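Local coordinates for protein putative gamma-hydroxymuconic semialdehyde dehydrogenase (Pseudomonas, PDB 4GO3) that probably oxidises an aldehyde, thought to be gamma-hydroxymuconic semialdehyde, to the acid with NAD(P)+ as cofactor, as a member of the aldehyde dehydrogenase family, at residues 66-71 and 191-196; 139-144 and 168-173. The protein carries 2 engineered substitutions. All coordinates share one frame; numbering follows the deposited sequence.

Both contacts belong to the aldehyde dehydrogenase fold and lie on the same side of the chain's centre, with their own centres about 16 Å apart. In chain order the segments run 66-71, 139-144, 168-173 and 191-196, so that interaction 2 falls between the two halves of interaction 1. Interaction 2 pairs parallel strands of the mixed sheet of the nucleotide-binding part and includes the NAD(+)-binding Lys172. Interaction 1 sits farther out, where helix 61-77 packs on the turn that leads from helix 179-191 to the next strand, 198-200. The two meet where Gly196 O packs against Thr168 CB, 4.1 Å away, linking the turn after helix 179-191 to the start of strand 168-172.

Interaction 1. Residues 66-71 and 191-196; sequences RLLLKL and VGFPKG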
loop_
_atom_site.group_PDB
_atom_site.type_symbol
_atom_site.label_atom_id
_atom_site.label_comp_id
_atom_site.label_asym_id
_atom_site.label_seq_id
_atom_site.Cartn_x
_atom_site.Cartn_y
_atom_site.Cartn_z
ATOM N N ARG A 66 23.373 -11.000 -8.306
ATOM C CA ARG A 66 24.527 -11.113 -9.158
ATOM C C ARG A 66 24.251 -10.473 -10.500
ATOM O O ARG A 66 25.134 -9.935 -11.129
ATOM C CB ARG A 66 24.863 -12.589 -9.331
ATOM C CG ARG A 66 26.275 -12.888 -9.727
ATOM C CD ARG A 66 26.313 -13.796 -10.947
ATOM N NE ARG A 66 26.486 -15.210 -10.618
ATOM C CZ ARG A 66 27.263 -16.049 -11.298
ATOM N NH1 ARG A 66 27.942 -15.609 -12.339
ATOM N NH2 ARG A 66 27.362 -17.321 -10.939
ATOM N N LEU A 67 23.011 -10.532 -10.937
ATOM C CA LEU A 67 22.659 -9.966 -12.216
ATOM C C LEU A 67 22.489 -8.463 -12.142
ATOM O O LEU A 67 22.795 -7.780 -13.085
ATOM C CB LEU A 67 21.392 -10.619 -12.763
ATOM C CG LEU A 67 21.480 -11.935 -13.508
ATOM C CD1 LEU A 67 20.269 -12.137 -14.311
ATOM C CD2 LEU A 67 22.675 -11.986 -14.376
ATOM N N LEU A 68 21.990 -7.964 -11.022
ATOM C CA LEU A 68 21.806 -6.539 -10.785
ATOM C C LEU A 68 23.159 -5.870 -10.574
ATOM O O LEU A 68 23.385 -4.739 -11.023
ATOM C CB LEU A 68 20.881 -6.304 -9.601
ATOM C CG LEU A 68 19.405 -6.497 -9.944
ATOM C CD1 LEU A 68 18.544 -6.647 -8.712
ATOM C CD2 LEU A 68 18.943 -5.320 -10.774
ATOM N N LEU A 69 24.056 -6.617 -9.965
ATOM C CA LEU A 69 25.397 -6.165 -9.769
ATOM C C LEU A 69 26.125 -6.072 -11.080
ATOM O O LEU A 69 26.828 -5.119 -11.301
ATOM C CB LEU A 69 26.116 -7.070 -8.784
ATOM C CG LEU A 69 25.498 -6.944 -7.399
ATOM C CD1 LEU A 69 25.874 -8.081 -6.503
ATOM C CD2 LEU A 69 25.822 -5.628 -6.761
ATOM N N LYS A 70 25.946 -7.044 -11.956
ATOM C CA LYS A 70 26.582 -6.995 -13.257
ATOM C C LYS A 70 26.015 -5.847 -14.040
ATOM O O LYS A 70 26.707 -5.219 -14.810
ATOM C CB LYS A 70 26.356 -8.274 -14.033
ATOM C CG LYS A 70 27.117 -9.450 -13.529
ATOM C CD LYS A 70 28.131 -9.926 -14.535
ATOM C CE LYS A 70 27.498 -10.643 -15.697
ATOM N NZ LYS A 70 28.469 -10.719 -16.827
ATOM N N LEU A 71 24.742 -5.572 -13.847
ATOM C CA LEU A 71 24.117 -4.469 -14.563
ATOM C C LEU A 71 24.724 -3.133 -14.172
ATOM O O LEU A 71 25.021 -2.307 -15.029
ATOM C CB LEU A 71 22.606 -4.438 -14.336
ATOM C CG LEU A 71 21.895 -3.324 -15.111
ATOM C CD1 LEU A 71 22.022 -3.568 -16.600
ATOM C CD2 LEU A 71 20.464 -3.265 -14.704
ATOM N N VAL A 191 23.878 -8.737 -20.018
ATOM C CA VAL A 191 24.511 -9.149 -18.788
ATOM C C VAL A 191 23.975 -10.445 -18.198
ATOM O O VAL A 191 24.546 -10.995 -17.285
ATOM C CB VAL A 191 24.375 -8.046 -17.781
ATOM C CG1 VAL A 191 23.527 -8.467 -16.664
ATOM C CG2 VAL A 191 25.698 -7.627 -17.330
ATOM N N GLY A 192 22.873 -10.939 -18.719
ATOM C CA GLY A 192 22.397 -12.266 -18.375
ATOM C C GLY A 192 20.976 -12.341 -17.877
ATOM O O GLY A 192 20.502 -13.424 -17.568
ATOM N N PHE A 193 20.284 -11.219 -17.800
ATOM C CA PHE A 193 18.911 -11.250 -17.338
ATOM C C PHE A 193 18.167 -12.112 -18.302
ATOM O O PHE A 193 18.445 -12.084 -19.474
ATOM C CB PHE A 193 18.304 -9.855 -17.285
ATOM C CG PHE A 193 18.629 -9.111 -16.042
ATOM C CD1 PHE A 193 19.832 -8.470 -15.904
ATOM C CD2 PHE A 193 17.738 -9.062 -15.011
ATOM C CE1 PHE A 193 20.126 -7.806 -14.775
ATOM C CE2 PHE A 193 18.039 -8.390 -13.884
ATOM C CZ PHE A 193 19.230 -7.762 -13.769
ATOM N N PRO A 194 17.237 -12.903 -17.809
ATOM C CA PRO A 194 16.526 -13.810 -18.677
ATOM C C PRO A 194 15.448 -13.079 -19.426
ATOM O O PRO A 194 15.007 -12.035 -19.008
ATOM C CB PRO A 194 15.926 -14.794 -17.697
ATOM C CG PRO A 194 16.778 -14.737 -16.558
ATOM C CD PRO A 194 17.112 -13.326 -16.415
ATOM N N LYS A 195 15.043 -13.633 -20.552
ATOM C CA LYS A 195 14.076 -12.996 -21.410
ATOM C C LYS A 195 12.754 -12.887 -20.711
ATOM O O LYS A 195 12.361 -13.779 -19.992
ATOM C CB LYS A 195 13.933 -13.764 -22.719
ATOM C CG LYS A 195 13.221 -15.078 -22.612
ATOM C CD LYS A 195 13.138 -15.751 -23.958
ATOM C CE LYS A 195 11.983 -16.704 -24.018
ATOM N NZ LYS A 195 11.432 -16.791 -25.389
ATOM N N GLY A 196 12.076 -11.777 -20.923
ATOM C CA GLY A 196 10.774 -11.596 -20.319
ATOM C C GLY A 196 10.793 -11.145 -18.865
ATOM O O GLY A 196 9.754 -10.792 -18.314
#
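Leu67 sits over one face of the Phe193 ring, CB toward the CE1/CZ rim and CD1 toward CG. Its CB stands 3.6 Å above the ring plane, and the CB-to-centroid line is 22° off the ring normal, a geometry that fits a CH-pi contact. Leu67 CD1 lies 3.9 Å from Phe193 CG. This follows from chi1 of -83°, with CG anti to the carbonyl carbon, which carries the isobutyl group along the ring rather than off it. Leu68 comes from a different direction: its CD2 meets Phe193 CZ at 3.9 Å, near the ring plane, so it packs against the edge, and the two side chains cross at about a right angle. Leu71 CB adds an oblique contact to Phe193 CE1, 4.2 Å away.

One helical turn on, Lys70 and Val191 slide past each other in opposite directions. Lys70 CB rests on Val191 CG2, 3.4 Å away, and the bends at chi2 and chi3 fold the chain so that CE comes beside Val191 O. Beyond the segments, Trp56 of helix 39-57 meets the Phe193 ring with the planes at about 35°.

Gly192, with positive phi, is the C-prime residue of a Schellman motif: Phe193 N bonds back to Met188 O and Gly192 N to Thr189 O. The motif closes helix 179-191, here packed through Phe193, the residue after C-prime, onto helix 61-77.

Interaction 2. Residues 139-144 and 168-173; sequences IGVVAQ and TIVIKP
Thr168 begins the ladder by donating its N-H to Gly140 O at 2.9 Å, while its own O accepts from Val142 N at 2.8 Å, the alternating pattern of a parallel pair. Its OG1, between the backbone N and the carbonyl carbon, faces Val141 CG2 at 3.7 Å and is hydrogen-bonded to Ala49 O.

Ile169 pairs with Val142 on the other face of the sheet. Its CG2 and CD1 methyls lie against the amide end of Gln144, whose chain is extended beyond CG (chi2 -175°) and laid across them. The amide OE1 is turned onto both methyls, 3.3 Å from Ile169 CG2, while NE2 bonds to Lys158 O and Tyr467 OH, which hold its rotation. An alanine in place of Gln144 would probably leave Lys158 O and Tyr467 OH without that donor and open a gap beside the Ile169 methyls.

Val170 continues the alternation, its N bonding to Val142 O at 2.9 Å and its O taking Gln144 N. Its CG2 meets Val141 CG1 at 4.2 Å. Ile171 returns to the Gln144 face, CD1 to Gln144 CB at 3.9 Å. At Lys172 the ladder goes on from N to Gln144 O, though the modelled separation is doubtfully short. The bent side chain of Lys172 turns away so that NZ reaches Pro173 O and Gly203 O; this lysine binds NAD(+).

Segments 141-144 and 168-172 run parallel, 21° between their directions, and their strands are linked by helix 151-164 in a beta-alpha-beta crossover. That helix packs on Ile169 and Gln144; helices 39-57 and 205-214 cover the Val141, Ala143 and Val170 face, and strands 220-224 and 198-200 extend the sheet beyond the pair.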
loop_
_atom_site.group_PDB
_atom_site.type_symbol
_atom_site.label_atom_id
_atom_site.label_comp_id
_atom_site.label_asym_id
_atom_site.label_seq_id
_atom_site.Cartn_x
_atom_site.Cartn_y
_atom_site.Cartn_z
ATOM N N ILE A 139 5.508 -10.166 -5.533
ATOM C CA ILE A 139 4.133 -10.034 -5.939
ATOM C C ILE A 139 3.870 -10.835 -7.200
ATOM O O ILE A 139 2.907 -11.585 -7.291
ATOM C CB ILE A 139 3.825 -8.589 -6.238
ATOM C CG1 ILE A 139 3.923 -7.777 -4.965
ATOM C CG2 ILE A 139 2.455 -8.464 -6.813
ATOM C CD1 ILE A 139 4.337 -6.392 -5.187
ATOM N N GLY A 140 4.748 -10.645 -8.175
ATOM C CA GLY A 140 4.668 -11.312 -9.456
ATOM C C GLY A 140 5.098 -10.421 -10.597
ATOM O O GLY A 140 6.241 -10.038 -10.699
ATOM N N VAL A 141 4.153 -10.107 -11.469
ATOM C CA VAL A 141 4.389 -9.217 -12.580
ATOM C C VAL A 141 4.018 -7.844 -12.128
ATOM O O VAL A 141 2.907 -7.607 -11.701
ATOM C CB VAL A 141 3.533 -9.561 -13.790
ATOM C CG1 VAL A 141 3.714 -8.536 -14.864
ATOM C CG2 VAL A 141 3.886 -10.909 -14.313
ATOM N N VAL A 142 4.976 -6.944 -12.243
ATOM C CA VAL A 142 4.866 -5.606 -11.727
ATOM C C VAL A 142 4.860 -4.639 -12.880
ATOM O O VAL A 142 5.633 -4.790 -13.787
ATOM C CB VAL A 142 6.076 -5.329 -10.860
ATOM C CG1 VAL A 142 6.740 -4.084 -11.275
ATOM C CG2 VAL A 142 5.706 -5.307 -9.442
ATOM N N ALA A 143 3.985 -3.646 -12.857
ATOM C CA ALA A 143 3.961 -2.640 -13.912
ATOM C C ALA A 143 4.546 -1.354 -13.366
ATOM O O ALA A 143 4.283 -0.967 -12.218
ATOM C CB ALA A 143 2.546 -2.412 -14.427
ATOM N N GLN A 144 5.359 -0.699 -14.182
ATOM C CA GLN A 144 6.017 0.520 -13.750
ATOM C C GLN A 144 5.957 1.600 -14.823
ATOM O O GLN A 144 6.430 1.426 -15.944
ATOM C CB GLN A 144 7.464 0.226 -13.361
ATOM C CG GLN A 144 7.562 -0.905 -12.378
ATOM C CD GLN A 144 8.969 -1.132 -11.882
ATOM O OE1 GLN A 144 9.908 -1.251 -12.668
ATOM N NE2 GLN A 144 9.124 -1.199 -10.572
ATOM N N THR A 168 8.846 -9.851 -11.998
ATOM C CA THR A 168 9.153 -9.522 -13.338
ATOM C C THR A 168 8.414 -8.245 -13.598
ATOM O O THR A 168 7.503 -7.907 -12.928
ATOM C CB THR A 168 8.892 -10.648 -14.342
ATOM O OG1 THR A 168 7.542 -11.060 -14.290
ATOM C CG2 THR A 168 9.751 -11.759 -14.059
ATOM N N ILE A 169 8.883 -7.522 -14.575
ATOM C CA ILE A 169 8.526 -6.169 -14.767
ATOM C C ILE A 169 8.124 -5.911 -16.172
ATOM O O ILE A 169 8.749 -6.348 -17.082
ATOM C CB ILE A 169 9.752 -5.315 -14.490
ATOM C CG1 ILE A 169 10.313 -5.644 -13.112
ATOM C CG2 ILE A 169 9.428 -3.895 -14.638
ATOM C CD1 ILE A 169 11.149 -4.640 -12.588
ATOM N N VAL A 170 7.078 -5.125 -16.310
ATOM C CA VAL A 170 6.784 -4.433 -17.526
ATOM C C VAL A 170 6.884 -2.957 -17.185
ATOM O O VAL A 170 6.105 -2.431 -16.417
ATOM C CB VAL A 170 5.395 -4.786 -18.051
ATOM C CG1 VAL A 170 5.210 -4.281 -19.450
ATOM C CG2 VAL A 170 5.191 -6.246 -18.031
ATOM N N ILE A 171 7.878 -2.294 -17.744
ATOM C CA ILE A 171 8.085 -0.887 -17.473
ATOM C C ILE A 171 7.663 -0.022 -18.642
ATOM O O ILE A 171 7.888 -0.362 -19.775
ATOM C CB ILE A 171 9.544 -0.613 -17.131
ATOM C CG1 ILE A 171 9.768 0.878 -16.969
ATOM C CG2 ILE A 171 10.462 -1.210 -18.172
ATOM C CD1 ILE A 171 10.431 1.229 -15.708
ATOM N N LYS A 172 7.035 1.097 -18.362
ATOM C CA LYS A 172 6.662 1.994 -19.420
ATOM C C LYS A 172 7.282 3.362 -19.214
ATOM O O LYS A 172 6.838 4.104 -18.349
ATOM C CB LYS A 172 5.147 2.111 -19.476
ATOM C CG LYS A 172 4.632 2.980 -20.608
ATOM C CD LYS A 172 3.281 3.544 -20.282
ATOM C CE LYS A 172 3.333 5.017 -20.026
ATOM N NZ LYS A 172 4.194 5.685 -21.001
ATOM N N PRO A 173 8.304 3.712 -20.001
ATOM C CA PRO A 173 8.836 5.053 -19.894
ATOM C C PRO A 173 7.973 5.960 -20.694
ATOM O O PRO A 173 7.053 5.502 -21.301
ATOM C CB PRO A 173 10.157 4.923 -20.586
ATOM C CG PRO A 173 10.470 3.622 -20.474
ATOM C CD PRO A 173 9.286 2.871 -20.675
#